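Local coordinates for protein cysteine desulfurase (Fervidobacterium islandicum, PDB 6A6E) that catalyses removal of sulfur from cysteine as a PLP-dependent SufS-type desulfurase, probably supplying it for iron-sulfur cluster assembly, at residues A[13-18]-A[404-409]; A[20-25]-A[300-305]; A[178-183]-A[196-201]. All coordinates share one frame; numbering follows the deposited sequence.

Contact 1: residues A[13-18]-A[404-409]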
ATOM      1  N   GLU A  13      19.621 -23.067 -22.417  1.00 47.42           N
ATOM      2  CA  GLU A  13      19.771 -23.319 -20.999  1.00 47.27           C
ATOM      3  C   GLU A  13      19.407 -22.114 -20.083  1.00 42.00           C
ATOM      4  O   GLU A  13      18.820 -22.316 -19.040  1.00 38.22           O
ATOM      5  CB  GLU A  13      21.215 -23.702 -20.697  1.00 53.33           C
ATOM      6  CG  GLU A  13      21.470 -24.035 -19.219  1.00 55.43           C
ATOM      7  CD  GLU A  13      22.877 -23.686 -18.732  1.00 65.52           C
ATOM      8  OE1 GLU A  13      23.742 -23.275 -19.553  1.00 66.11           O
ATOM      9  OE2 GLU A  13      23.121 -23.835 -17.509  1.00 68.91           O
ATOM     10  N   GLU A  14      19.872 -20.909 -20.407  1.00 41.68           N
ATOM     11  CA  GLU A  14      19.546 -19.745 -19.594  1.00 46.07           C
ATOM     12  C   GLU A  14      18.032 -19.583 -19.612  1.00 40.27           C
ATOM     13  O   GLU A  14      17.423 -19.327 -18.607  1.00 36.35           O
ATOM     14  CB  GLU A  14      20.098 -18.463 -20.189  1.00 49.32           C
ATOM     15  CG  GLU A  14      21.580 -18.205 -20.087  1.00 54.12           C
ATOM     16  CD  GLU A  14      21.991 -17.078 -21.034  1.00 57.99           C
ATOM     17  OE1 GLU A  14      21.880 -17.242 -22.279  1.00 55.26           O
ATOM     18  OE2 GLU A  14      22.396 -16.005 -20.547  1.00 64.13           O
ATOM     19  N   PHE A  15      17.447 -19.688 -20.797  1.00 38.17           N
ATOM     20  CA  PHE A  15      16.058 -19.421 -20.977  1.00 38.21           C
ATOM     21  C   PHE A  15      15.246 -20.481 -20.264  1.00 40.14           C
ATOM     22  O   PHE A  15      14.242 -20.200 -19.569  1.00 30.19           O
ATOM     23  CB  PHE A  15      15.710 -19.352 -22.452  1.00 44.11           C
ATOM     24  CG  PHE A  15      14.380 -18.707 -22.720  1.00 51.08           C
ATOM     25  CD1 PHE A  15      14.028 -17.522 -22.100  1.00 52.65           C
ATOM     26  CD2 PHE A  15      13.482 -19.275 -23.599  1.00 64.17           C
ATOM     27  CE1 PHE A  15      12.801 -16.927 -22.345  1.00 54.34           C
ATOM     28  CE2 PHE A  15      12.258 -18.677 -23.855  1.00 61.81           C
ATOM     29  CZ  PHE A  15      11.924 -17.503 -23.224  1.00 56.54           C
ATOM     30  N   SER A  16      15.702 -21.703 -20.379  1.00 34.02           N
ATOM     31  CA  SER A  16      15.036 -22.771 -19.702  1.00 39.00           C
ATOM     32  C   SER A  16      15.037 -22.580 -18.167  1.00 36.87           C
ATOM     33  O   SER A  16      14.059 -22.906 -17.478  1.00 33.17           O
ATOM     34  CB  SER A  16      15.700 -24.108 -20.058  1.00 40.25           C
ATOM     35  OG  SER A  16      15.019 -25.098 -19.358  1.00 42.63           O
ATOM     36  N   ASN A  17      16.162 -22.108 -17.654  1.00 36.01           N
ATOM     37  CA  ASN A  17      16.318 -21.756 -16.243  1.00 36.32           C
ATOM     38  C   ASN A  17      15.365 -20.628 -15.800  1.00 33.26           C
ATOM     39  O   ASN A  17      14.753 -20.699 -14.719  1.00 33.12           O
ATOM     40  CB  ASN A  17      17.746 -21.275 -15.983  1.00 40.14           C
ATOM     41  CG  ASN A  17      18.714 -22.413 -15.798  1.00 45.90           C
ATOM     42  OD1 ASN A  17      18.319 -23.537 -15.528  1.00 47.03           O
ATOM     43  ND2 ASN A  17      19.992 -22.118 -15.949  1.00 42.03           N
ATOM     44  N   ILE A  18      15.264 -19.597 -16.636  1.00 29.02           N
ATOM     45  CA  ILE A  18      14.294 -18.539 -16.403  1.00 28.67           C
ATOM     46  C   ILE A  18      12.872 -19.077 -16.286  1.00 31.37           C
ATOM     47  O   ILE A  18      12.226 -18.873 -15.256  1.00 28.21           O
ATOM     48  CB  ILE A  18      14.431 -17.452 -17.441  1.00 26.46           C
ATOM     49  CG1 ILE A  18      15.791 -16.771 -17.233  1.00 25.28           C
ATOM     50  CG2 ILE A  18      13.263 -16.470 -17.340  1.00 27.16           C
ATOM     51  CD1 ILE A  18      16.235 -15.894 -18.413  1.00 24.84           C
ATOM     52  N   TYR A 404       9.223 -14.336 -19.432  1.00 22.61           N
ATOM     53  CA  TYR A 404       9.043 -15.757 -19.439  1.00 21.80           C
ATOM     54  C   TYR A 404       8.135 -16.206 -20.646  1.00 21.62           C
ATOM     55  O   TYR A 404       7.709 -17.357 -20.703  1.00 25.59           O
ATOM     56  CB  TYR A 404       8.431 -16.242 -18.075  1.00 22.50           C
ATOM     57  CG  TYR A 404       7.353 -15.272 -17.551  1.00 22.41           C
ATOM     58  CD1 TYR A 404       6.149 -15.067 -18.259  1.00 22.23           C
ATOM     59  CD2 TYR A 404       7.590 -14.490 -16.423  1.00 21.55           C
ATOM     60  CE1 TYR A 404       5.201 -14.137 -17.842  1.00 21.60           C
ATOM     61  CE2 TYR A 404       6.660 -13.515 -15.988  1.00 20.19           C
ATOM     62  CZ  TYR A 404       5.475 -13.347 -16.693  1.00 21.13           C
ATOM     63  OH  TYR A 404       4.599 -12.405 -16.302  1.00 19.75           O
ATOM     64  N   ASN A 405       7.799 -15.322 -21.554  1.00 19.93           N
ATOM     65  CA  ASN A 405       7.056 -15.736 -22.748  1.00 23.24           C
ATOM     66  C   ASN A 405       8.008 -16.207 -23.876  1.00 24.30           C
ATOM     67  O   ASN A 405       9.194 -15.892 -23.884  1.00 25.01           O
ATOM     68  CB  ASN A 405       6.132 -14.632 -23.283  1.00 20.53           C
ATOM     69  CG  ASN A 405       4.921 -14.390 -22.395  1.00 21.77           C
ATOM     70  OD1 ASN A 405       4.693 -13.237 -21.973  1.00 24.03           O
ATOM     71  ND2 ASN A 405       4.138 -15.457 -22.085  1.00 21.81           N
ATOM     72  N   THR A 406       7.463 -16.986 -24.801  1.00 27.79           N
ATOM     73  CA  THR A 406       8.217 -17.575 -25.926  1.00 29.71           C
ATOM     74  C   THR A 406       7.519 -17.324 -27.245  1.00 29.26           C
ATOM     75  O   THR A 406       6.355 -16.891 -27.300  1.00 24.40           O
ATOM     76  CB  THR A 406       8.366 -19.107 -25.767  1.00 31.36           C
ATOM     77  OG1 THR A 406       7.084 -19.733 -25.910  1.00 34.34           O
ATOM     78  CG2 THR A 406       9.011 -19.457 -24.420  1.00 29.46           C
ATOM     79  N   LYS A 407       8.227 -17.574 -28.331  1.00 28.87           N
ATOM     80  CA  LYS A 407       7.583 -17.519 -29.624  1.00 30.29           C
ATOM     81  C   LYS A 407       6.557 -18.584 -29.769  1.00 26.20           C
ATOM     82  O   LYS A 407       5.529 -18.366 -30.381  1.00 24.57           O
ATOM     83  CB  LYS A 407       8.605 -17.630 -30.731  1.00 36.07           C
ATOM     84  CG  LYS A 407       9.310 -16.311 -30.918  1.00 38.31           C
ATOM     85  CD  LYS A 407      10.407 -16.443 -31.949  1.00 42.27           C
ATOM     86  CE  LYS A 407      10.884 -15.084 -32.410  1.00 43.39           C
ATOM     87  NZ  LYS A 407      12.355 -15.175 -32.512  1.00 48.55           N
ATOM     88  N   GLU A 408       6.788 -19.733 -29.157  1.00 30.11           N
ATOM     89  CA  GLU A 408       5.748 -20.751 -29.137  1.00 30.71           C
ATOM     90  C   GLU A 408       4.426 -20.305 -28.476  1.00 33.15           C
ATOM     91  O   GLU A 408       3.324 -20.622 -28.981  1.00 29.05           O
ATOM     92  CB  GLU A 408       6.264 -22.034 -28.512  1.00 37.36           C
ATOM     93  CG  GLU A 408       5.168 -23.083 -28.535  1.00 45.43           C
ATOM     94  CD  GLU A 408       5.576 -24.398 -27.921  1.00 55.29           C
ATOM     95  OE1 GLU A 408       6.248 -25.185 -28.631  1.00 64.44           O
ATOM     96  OE2 GLU A 408       5.182 -24.663 -26.759  1.00 59.97           O
ATOM     97  N   ASP A 409       4.524 -19.568 -27.348  1.00 30.38           N
ATOM     98  CA  ASP A 409       3.338 -18.961 -26.713  1.00 26.41           C
ATOM     99  C   ASP A 409       2.558 -18.155 -27.721  1.00 22.54           C
ATOM    100  O   ASP A 409       1.332 -18.247 -27.826  1.00 23.82           O
ATOM    101  CB  ASP A 409       3.728 -18.023 -25.559  1.00 24.76           C
ATOM    102  CG  ASP A 409       4.275 -18.737 -24.356  1.00 25.49           C
ATOM    103  OD1 ASP A 409       3.934 -19.923 -24.124  1.00 26.86           O
ATOM    104  OD2 ASP A 409       4.996 -18.063 -23.533  1.00 31.38           O
TER
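Phe15, on the N-terminal helix 12-20, meets Asn405 and Thr406 just where helix 407-423 begins, and Thr406 closes that beginning as the N-cap of a capping box with Asp409. The pair is a worked example of an aromatic edge set against a helix start. From CB the Phe15 side chain runs with CG anti to the backbone N (chi1 -164°), which carries the end of the ring to segment 404-409, and only the far half of the ring arrives there. Phe15 CE1 stays 4.1 Å from Asn405 O. Phe15 CZ, the tip, comes to 3.2 Å from the same Asn405 O, which lies in the plane of the ring, so that the slightly positive hydrogen rim, and not the pi face, is turned to the carbonyl. Phe15 CE2 rests 3.4 Å from the methyl CG2 of Thr406, also near the ring plane. Cut back to an alanine, the side chain would stop at CB, and a gap is likely to open beside the Thr406 methyl and the Asn405 carbonyl. That carbonyl oxygen has a stronger partner in His314 NE2, and the Phe15 side chain also packs on Met5.

Thr406 divides its two branches between the two tasks: CG2 goes to the phenylalanine, while Thr406 OG1 accepts from Asp409 N at 2.9 Å. The return bond of the box runs from Thr406 N to Asp409 OD2 at 3.0 Å. Asn405 ND2 is a second donor to Asp409 OD2, its amide held also by the bond that Asn405 OD1 accepts from Tyr402 N. A charge partner, Arg33, takes the other oxygen, Asp409 OD1. Asp409 OD2 is thus gripped from opposite faces of its carboxylate, by Thr406 N on one and by Asn405 ND2, 3.1 Å away, on the other.

Contact 2: residues A[20-25]-A[300-305]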
ATOM      1  N   ASN A  20      11.873 -21.929 -15.548  1.00 26.79           N
ATOM      2  CA  ASN A  20      11.665 -22.743 -14.351  1.00 30.14           C
ATOM      3  C   ASN A  20      11.504 -21.900 -13.062  1.00 26.33           C
ATOM      4  O   ASN A  20      11.086 -22.408 -12.060  1.00 25.62           O
ATOM      5  CB  ASN A  20      12.778 -23.806 -14.191  1.00 34.33           C
ATOM      6  CG  ASN A  20      12.545 -25.049 -15.088  1.00 46.21           C
ATOM      7  OD1 ASN A  20      11.410 -25.309 -15.579  1.00 47.80           O
ATOM      8  ND2 ASN A  20      13.636 -25.826 -15.322  1.00 45.88           N
ATOM      9  N   ASP A  21      11.865 -20.624 -13.103  1.00 27.36           N
ATOM     10  CA  ASP A  21      11.696 -19.710 -11.955  1.00 27.49           C
ATOM     11  C   ASP A  21      10.209 -19.365 -11.708  1.00 27.03           C
ATOM     12  O   ASP A  21       9.904 -18.861 -10.633  1.00 29.77           O
ATOM     13  CB  ASP A  21      12.461 -18.408 -12.202  1.00 26.46           C
ATOM     14  CG  ASP A  21      13.961 -18.570 -12.090  1.00 27.82           C
ATOM     15  OD1 ASP A  21      14.349 -19.357 -11.239  1.00 27.83           O
ATOM     16  OD2 ASP A  21      14.718 -17.861 -12.792  1.00 25.21           O
ATOM     17  N   PHE A  22       9.305 -19.627 -12.677  1.00 24.80           N
ATOM     18  CA  PHE A  22       7.880 -19.224 -12.585  1.00 24.57           C
ATOM     19  C   PHE A  22       6.919 -20.382 -12.481  1.00 23.87           C
ATOM     20  O   PHE A  22       6.452 -20.883 -13.490  1.00 24.36           O
ATOM     21  CB  PHE A  22       7.537 -18.343 -13.755  1.00 22.26           C
ATOM     22  CG  PHE A  22       8.353 -17.120 -13.780  1.00 23.89           C
ATOM     23  CD1 PHE A  22       9.603 -17.135 -14.394  1.00 23.67           C
ATOM     24  CD2 PHE A  22       7.967 -15.970 -13.070  1.00 22.72           C
ATOM     25  CE1 PHE A  22      10.436 -16.031 -14.374  1.00 22.34           C
ATOM     26  CE2 PHE A  22       8.797 -14.831 -13.084  1.00 22.79           C
ATOM     27  CZ  PHE A  22      10.052 -14.868 -13.710  1.00 24.40           C
ATOM     28  N   PRO A  23       6.620 -20.799 -11.264  1.00 21.97           N
ATOM     29  CA  PRO A  23       5.853 -21.995 -11.110  1.00 23.44           C
ATOM     30  C   PRO A  23       4.484 -21.947 -11.760  1.00 27.29           C
ATOM     31  O   PRO A  23       3.988 -23.005 -12.114  1.00 27.83           O
ATOM     32  CB  PRO A  23       5.713 -22.149  -9.606  1.00 22.83           C
ATOM     33  CG  PRO A  23       6.865 -21.381  -9.037  1.00 22.26           C
ATOM     34  CD  PRO A  23       7.019 -20.228  -9.967  1.00 22.92           C
ATOM     35  N   ALA A  24       3.865 -20.775 -11.920  1.00 24.08           N
ATOM     36  CA  ALA A  24       2.552 -20.745 -12.530  1.00 24.24           C
ATOM     37  C   ALA A  24       2.569 -21.366 -13.937  1.00 23.25           C
ATOM     38  O   ALA A  24       1.559 -21.823 -14.400  1.00 22.72           O
ATOM     39  CB  ALA A  24       2.007 -19.327 -12.613  1.00 26.15           C
ATOM     40  N   LEU A  25       3.716 -21.337 -14.609  1.00 24.49           N
ATOM     41  CA  LEU A  25       3.810 -21.852 -15.953  1.00 26.07           C
ATOM     42  C   LEU A  25       3.499 -23.382 -16.035  1.00 26.62           C
ATOM     43  O   LEU A  25       3.107 -23.846 -17.089  1.00 29.88           O
ATOM     44  CB  LEU A  25       5.179 -21.513 -16.573  1.00 24.47           C
ATOM     45  CG  LEU A  25       5.458 -20.038 -16.742  1.00 24.56           C
ATOM     46  CD1 LEU A  25       6.840 -19.818 -17.334  1.00 22.95           C
ATOM     47  CD2 LEU A  25       4.338 -19.443 -17.561  1.00 25.98           C
ATOM     48  N   ILE A 300      14.513  -6.581  -8.533  1.00 20.07           N
ATOM     49  CA  ILE A 300      15.524  -5.874  -9.278  1.00 20.57           C
ATOM     50  C   ILE A 300      16.858  -6.661  -9.243  1.00 23.91           C
ATOM     51  O   ILE A 300      17.514  -6.729 -10.290  1.00 21.19           O
ATOM     52  CB  ILE A 300      15.677  -4.435  -8.776  1.00 21.08           C
ATOM     53  CG1 ILE A 300      14.434  -3.611  -9.145  1.00 21.35           C
ATOM     54  CG2 ILE A 300      16.850  -3.719  -9.424  1.00 22.34           C
ATOM     55  CD1 ILE A 300      14.432  -2.288  -8.426  1.00 22.04           C
ATOM     56  N   ASP A 301      17.281  -7.231  -8.089  1.00 20.25           N
ATOM     57  CA  ASP A 301      18.479  -8.053  -8.115  1.00 21.27           C
ATOM     58  C   ASP A 301      18.350  -9.215  -9.122  1.00 22.67           C
ATOM     59  O   ASP A 301      19.313  -9.543  -9.816  1.00 22.06           O
ATOM     60  CB  ASP A 301      18.848  -8.681  -6.758  1.00 23.30           C
ATOM     61  CG  ASP A 301      19.200  -7.645  -5.669  1.00 21.86           C
ATOM     62  OD1 ASP A 301      19.599  -6.495  -6.003  1.00 22.83           O
ATOM     63  OD2 ASP A 301      19.081  -8.018  -4.489  1.00 21.23           O
ATOM     64  N   TYR A 302      17.201  -9.864  -9.156  1.00 21.41           N
ATOM     65  CA  TYR A 302      16.952 -10.954 -10.098  1.00 21.73           C
ATOM     66  C   TYR A 302      17.071 -10.505 -11.566  1.00 21.53           C
ATOM     67  O   TYR A 302      17.779 -11.131 -12.402  1.00 21.21           O
ATOM     68  CB  TYR A 302      15.598 -11.555  -9.826  1.00 22.74           C
ATOM     69  CG  TYR A 302      15.163 -12.619 -10.791  1.00 22.68           C
ATOM     70  CD1 TYR A 302      15.616 -13.919 -10.672  1.00 24.22           C
ATOM     71  CD2 TYR A 302      14.282 -12.327 -11.820  1.00 22.36           C
ATOM     72  CE1 TYR A 302      15.194 -14.912 -11.564  1.00 24.02           C
ATOM     73  CE2 TYR A 302      13.898 -13.283 -12.745  1.00 23.56           C
ATOM     74  CZ  TYR A 302      14.344 -14.581 -12.611  1.00 25.72           C
ATOM     75  OH  TYR A 302      13.926 -15.543 -13.527  1.00 27.22           O
ATOM     76  N   LEU A 303      16.439  -9.403 -11.901  1.00 21.64           N
ATOM     77  CA  LEU A 303      16.513  -8.916 -13.240  1.00 22.82           C
ATOM     78  C   LEU A 303      17.962  -8.570 -13.618  1.00 26.46           C
ATOM     79  O   LEU A 303      18.361  -8.777 -14.750  1.00 25.49           O
ATOM     80  CB  LEU A 303      15.612  -7.713 -13.435  1.00 25.35           C
ATOM     81  CG  LEU A 303      14.094  -7.994 -13.349  1.00 27.42           C
ATOM     82  CD1 LEU A 303      13.346  -6.677 -13.301  1.00 27.91           C
ATOM     83  CD2 LEU A 303      13.681  -8.764 -14.565  1.00 28.26           C
ATOM     84  N   GLU A 304      18.731  -7.980 -12.704  1.00 28.26           N
ATOM     85  CA  GLU A 304      20.086  -7.566 -13.031  1.00 28.48           C
ATOM     86  C   GLU A 304      20.983  -8.801 -13.111  1.00 27.51           C
ATOM     87  O   GLU A 304      21.931  -8.748 -13.832  1.00 27.59           O
ATOM     88  CB  GLU A 304      20.676  -6.548 -12.059  1.00 31.80           C
ATOM     89  CG  GLU A 304      19.777  -5.409 -11.648  1.00 37.86           C
ATOM     90  CD  GLU A 304      20.086  -4.054 -12.216  1.00 47.40           C
ATOM     91  OE1 GLU A 304      20.174  -3.952 -13.451  1.00 50.12           O
ATOM     92  OE2 GLU A 304      20.117  -3.062 -11.411  1.00 55.26           O
ATOM     93  N   SER A 305      20.684  -9.889 -12.398  1.00 30.65           N
ATOM     94  CA  SER A 305      21.435 -11.137 -12.538  1.00 32.04           C
ATOM     95  C   SER A 305      21.242 -11.799 -13.918  1.00 34.19           C
ATOM     96  O   SER A 305      22.193 -12.290 -14.474  1.00 31.44           O
ATOM     97  CB  SER A 305      21.119 -12.159 -11.449  1.00 35.58           C
ATOM     98  OG  SER A 305      20.008 -12.983 -11.781  1.00 44.68           O
TER
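Tyr302 reaches out from helix 290-306 to Asp21 and Phe22 in the loop that follows the N-terminal helix, a meeting of one phenol with one polar and one aromatic neighbour. The polar part is a single hydrogen bond, from Tyr302 OH to Asp21 OD2, 2.6 Å long; this one tyrosine-carboxylate bond joins the loop after helix 12-20 to helix 290-306. The oxygen is approached on its anti side, 28° out of the carboxylate plane, and lies in the plane of the tyrosine ring at its edge. Carboxylate and ring stand steeply to each other, their planes 76° apart. Asp21 OD2 has a further partner in a bound di(hydroxyethyl)ether molecule, probably from the crystallisation liquor.

Van der Waals contact comes from Phe22. Its CE1 makes a carbon-oxygen contact, Phe22 CE1 lying 3.6 Å from Tyr302 OH, and the apolar pair is looser, with Phe22 CZ 4.3 Å from Tyr302 CE2. With CG anti to the backbone N (chi1 175°), the Tyr302 ring extends toward the loop and puts OH at Asp21.

Around the pair, Tyr302 also touches Val49 of helix 47-59, Phe22 meets the ring of Tyr404 just ahead of helix 407-423, and Pro23 packs on Tyr59 of the second subunit.

Contact 3: residues A[178-183]-A[196-201]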
ATOM      1  N   LYS A 178       1.572  24.460 -17.179  1.00 23.70           N
ATOM      2  CA  LYS A 178       2.237  24.418 -15.899  1.00 23.61           C
ATOM      3  C   LYS A 178       2.749  22.981 -15.617  1.00 23.58           C
ATOM      4  O   LYS A 178       3.866  22.794 -15.099  1.00 22.96           O
ATOM      5  CB  LYS A 178       1.317  24.947 -14.790  1.00 24.85           C
ATOM      6  CG  LYS A 178       2.031  25.142 -13.457  1.00 29.30           C
ATOM      7  CD  LYS A 178       3.152  26.196 -13.581  1.00 31.81           C
ATOM      8  CE  LYS A 178       3.324  27.058 -12.362  1.00 36.88           C
ATOM      9  NZ  LYS A 178       2.063  27.821 -12.113  1.00 38.56           N
ATOM     10  N   VAL A 179       1.968  21.985 -16.021  1.00 22.94           N
ATOM     11  CA  VAL A 179       2.306  20.552 -15.813  1.00 22.41           C
ATOM     12  C   VAL A 179       1.998  19.785 -17.098  1.00 20.14           C
ATOM     13  O   VAL A 179       0.983  20.043 -17.742  1.00 20.07           O
ATOM     14  CB  VAL A 179       1.475  19.948 -14.642  1.00 23.22           C
ATOM     15  CG1 VAL A 179       1.694  18.451 -14.483  1.00 22.39           C
ATOM     16  CG2 VAL A 179       1.877  20.650 -13.390  1.00 24.49           C
ATOM     17  N   VAL A 180       2.894  18.873 -17.464  1.00 18.87           N
ATOM     18  CA  VAL A 180       2.671  17.920 -18.538  1.00 18.22           C
ATOM     19  C   VAL A 180       2.782  16.512 -17.870  1.00 18.55           C
ATOM     20  O   VAL A 180       3.801  16.210 -17.232  1.00 20.12           O
ATOM     21  CB  VAL A 180       3.736  18.043 -19.650  1.00 19.33           C
ATOM     22  CG1 VAL A 180       3.629  16.955 -20.713  1.00 18.07           C
ATOM     23  CG2 VAL A 180       3.596  19.372 -20.383  1.00 19.37           C
ATOM     24  N   SER A 181       1.754  15.684 -17.990  1.00 17.01           N
ATOM     25  CA  SER A 181       1.805  14.321 -17.469  1.00 18.07           C
ATOM     26  C   SER A 181       1.492  13.386 -18.576  1.00 17.79           C
ATOM     27  O   SER A 181       0.417  13.422 -19.119  1.00 19.40           O
ATOM     28  CB  SER A 181       0.813  14.127 -16.325  1.00 20.94           C
ATOM     29  OG  SER A 181       1.062  12.927 -15.592  1.00 20.60           O
ATOM     30  N   ILE A 182       2.410  12.510 -18.902  1.00 18.58           N
ATOM     31  CA  ILE A 182       2.185  11.663 -20.011  1.00 21.51           C
ATOM     32  C   ILE A 182       2.691  10.263 -19.747  1.00 19.36           C
ATOM     33  O   ILE A 182       3.651  10.104 -18.993  1.00 17.33           O
ATOM     34  CB  ILE A 182       2.906  12.268 -21.286  1.00 26.31           C
ATOM     35  CG1 ILE A 182       2.467  11.484 -22.533  1.00 33.44           C
ATOM     36  CG2 ILE A 182       4.414  12.251 -21.130  1.00 26.14           C
ATOM     37  CD1 ILE A 182       2.757  12.185 -23.839  1.00 39.73           C
ATOM     38  N   THR A 183       2.092   9.277 -20.424  1.00 16.61           N
ATOM     39  CA  THR A 183       2.522   7.914 -20.314  1.00 17.85           C
ATOM     40  C   THR A 183       3.868   7.714 -21.005  1.00 20.15           C
ATOM     41  O   THR A 183       4.194   8.348 -21.993  1.00 20.07           O
ATOM     42  CB  THR A 183       1.485   6.926 -20.904  1.00 19.80           C
ATOM     43  OG1 THR A 183       1.945   5.611 -20.672  1.00 20.76           O
ATOM     44  CG2 THR A 183       1.256   7.118 -22.437  1.00 19.64           C
ATOM     45  N   GLU A 196      11.979  12.524 -24.409  1.00 22.68           N
ATOM     46  CA  GLU A 196      12.933  13.665 -24.591  1.00 26.19           C
ATOM     47  C   GLU A 196      12.405  14.768 -25.507  1.00 24.71           C
ATOM     48  O   GLU A 196      12.536  15.956 -25.215  1.00 26.94           O
ATOM     49  CB  GLU A 196      14.283  13.150 -25.044  1.00 28.63           C
ATOM     50  CG  GLU A 196      14.930  12.376 -23.908  1.00 31.88           C
ATOM     51  CD  GLU A 196      16.379  11.973 -24.127  1.00 34.28           C
ATOM     52  OE1 GLU A 196      17.146  12.773 -24.664  1.00 41.16           O
ATOM     53  OE2 GLU A 196      16.763  10.866 -23.703  1.00 31.44           O
ATOM     54  N   LEU A 197      11.714  14.375 -26.568  1.00 23.79           N
ATOM     55  CA  LEU A 197      11.085  15.375 -27.447  1.00 23.35           C
ATOM     56  C   LEU A 197      10.041  16.143 -26.632  1.00 23.00           C
ATOM     57  O   LEU A 197       9.949  17.372 -26.710  1.00 20.93           O
ATOM     58  CB  LEU A 197      10.471  14.691 -28.643  1.00 23.30           C
ATOM     59  CG  LEU A 197       9.584  15.592 -29.508  1.00 26.38           C
ATOM     60  CD1 LEU A 197      10.381  16.707 -30.195  1.00 28.16           C
ATOM     61  CD2 LEU A 197       8.830  14.714 -30.496  1.00 26.30           C
ATOM     62  N   ILE A 198       9.279  15.432 -25.788  1.00 19.81           N
ATOM     63  CA  ILE A 198       8.323  16.135 -24.931  1.00 20.40           C
ATOM     64  C   ILE A 198       9.015  17.038 -23.943  1.00 19.80           C
ATOM     65  O   ILE A 198       8.593  18.183 -23.722  1.00 20.24           O
ATOM     66  CB  ILE A 198       7.317  15.139 -24.251  1.00 22.03           C
ATOM     67  CG1 ILE A 198       6.501  14.477 -25.338  1.00 23.59           C
ATOM     68  CG2 ILE A 198       6.398  15.858 -23.242  1.00 20.46           C
ATOM     69  CD1 ILE A 198       5.835  13.225 -24.882  1.00 28.93           C
ATOM     70  N   ARG A 199      10.107  16.574 -23.358  1.00 20.63           N
ATOM     71  CA  ARG A 199      10.793  17.379 -22.356  1.00 21.12           C
ATOM     72  C   ARG A 199      11.290  18.718 -22.972  1.00 22.39           C
ATOM     73  O   ARG A 199      11.145  19.782 -22.343  1.00 24.67           O
ATOM     74  CB  ARG A 199      11.971  16.574 -21.847  1.00 22.11           C
ATOM     75  CG  ARG A 199      13.049  17.329 -21.072  1.00 21.79           C
ATOM     76  CD  ARG A 199      12.628  17.814 -19.707  1.00 22.23           C
ATOM     77  NE  ARG A 199      11.561  18.816 -19.656  1.00 22.70           N
ATOM     78  CZ  ARG A 199      10.968  19.212 -18.521  1.00 22.79           C
ATOM     79  NH1 ARG A 199      11.309  18.681 -17.344  1.00 23.00           N
ATOM     80  NH2 ARG A 199       9.983  20.101 -18.543  1.00 23.27           N
ATOM     81  N   GLU A 200      11.851  18.661 -24.184  1.00 23.43           N
ATOM     82  CA  GLU A 200      12.318  19.933 -24.881  1.00 24.26           C
ATOM     83  C   GLU A 200      11.221  20.782 -25.418  1.00 25.73           C
ATOM     84  O   GLU A 200      11.327  22.024 -25.372  1.00 27.21           O
ATOM     85  CB  GLU A 200      13.345  19.666 -25.984  1.00 25.13           C
ATOM     86  CG  GLU A 200      14.494  18.754 -25.586  1.00 25.38           C
ATOM     87  CD  GLU A 200      15.238  19.208 -24.333  1.00 30.69           C
ATOM     88  OE1 GLU A 200      15.132  20.409 -23.979  1.00 31.34           O
ATOM     89  OE2 GLU A 200      15.921  18.351 -23.702  1.00 29.54           O
ATOM     90  N   THR A 201      10.137  20.163 -25.900  1.00 26.44           N
ATOM     91  CA  THR A 201       9.015  20.958 -26.389  1.00 26.01           C
ATOM     92  C   THR A 201       8.340  21.745 -25.259  1.00 29.98           C
ATOM     93  O   THR A 201       7.886  22.855 -25.445  1.00 25.39           O
ATOM     94  CB  THR A 201       7.995  20.021 -27.057  1.00 26.60           C
ATOM     95  OG1 THR A 201       8.669  19.258 -28.054  1.00 24.53           O
ATOM     96  CG2 THR A 201       6.825  20.764 -27.620  1.00 27.02           C
TER
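Val180 and Ile182 meet Ile198 without a flat group among them: there is no ring face or edge at this interface, only branched aliphatic chains, as is usual where a helix lies over a beta-sheet. The closest pair is tip to tip, with Ile182 CD1 at 3.4 Å from Ile198 CD1, tighter than normal van der Waals contact. The same Ile198 CD1 also comes to 4.1 Å from Ile182 CG2. On its other branch, Ile198 CG2 lies 3.9 Å from Val180 CG1, the two side chains crossing at a slant. With CG1 of Ile198 anti to its carbonyl carbon (chi1 -64°), its two branches can serve two strand residues at once.

Farther along the helix, Leu197 O, which also accepts from Thr201 N, takes a bond from Thr201 OG1 at 2.6 Å, from above the carbonyl plane. Ile198 continues the apolar layer to Ile167 of helix 164-173. At the strand's end Thr183 touches the cofactor. Strand 179-183, helix 195-201 and strand 206-210 form a beta-alpha-beta crossover, the repeating element of the PLP-binding large domain in fold type I enzymes, whose strand ends line the cofactor pocket.

In the fold
Contacts 1 and 2 belong together: their centres lie about 11 Å apart, contact 2 is nested in the loop closed by contact 1, and both tie the N-terminal residues to parts from much later in the chain, the start of helix 407-423 and helix 290-306. The two touch directly, Ile18 of the first against Tyr302 of the second, so they share one patch. Contact 3 sits on the other side of the chain's centre, its centre about 36 Å and 34 Å from theirs, and joins near neighbours in sequence. Chemistry follows place. Contact 3 is wholly buried and aliphatic; contact 1 is buried but sets an aromatic edge beside polar backbone; contact 2, only partly buried, relies on a hydrogen bond to a carboxylate.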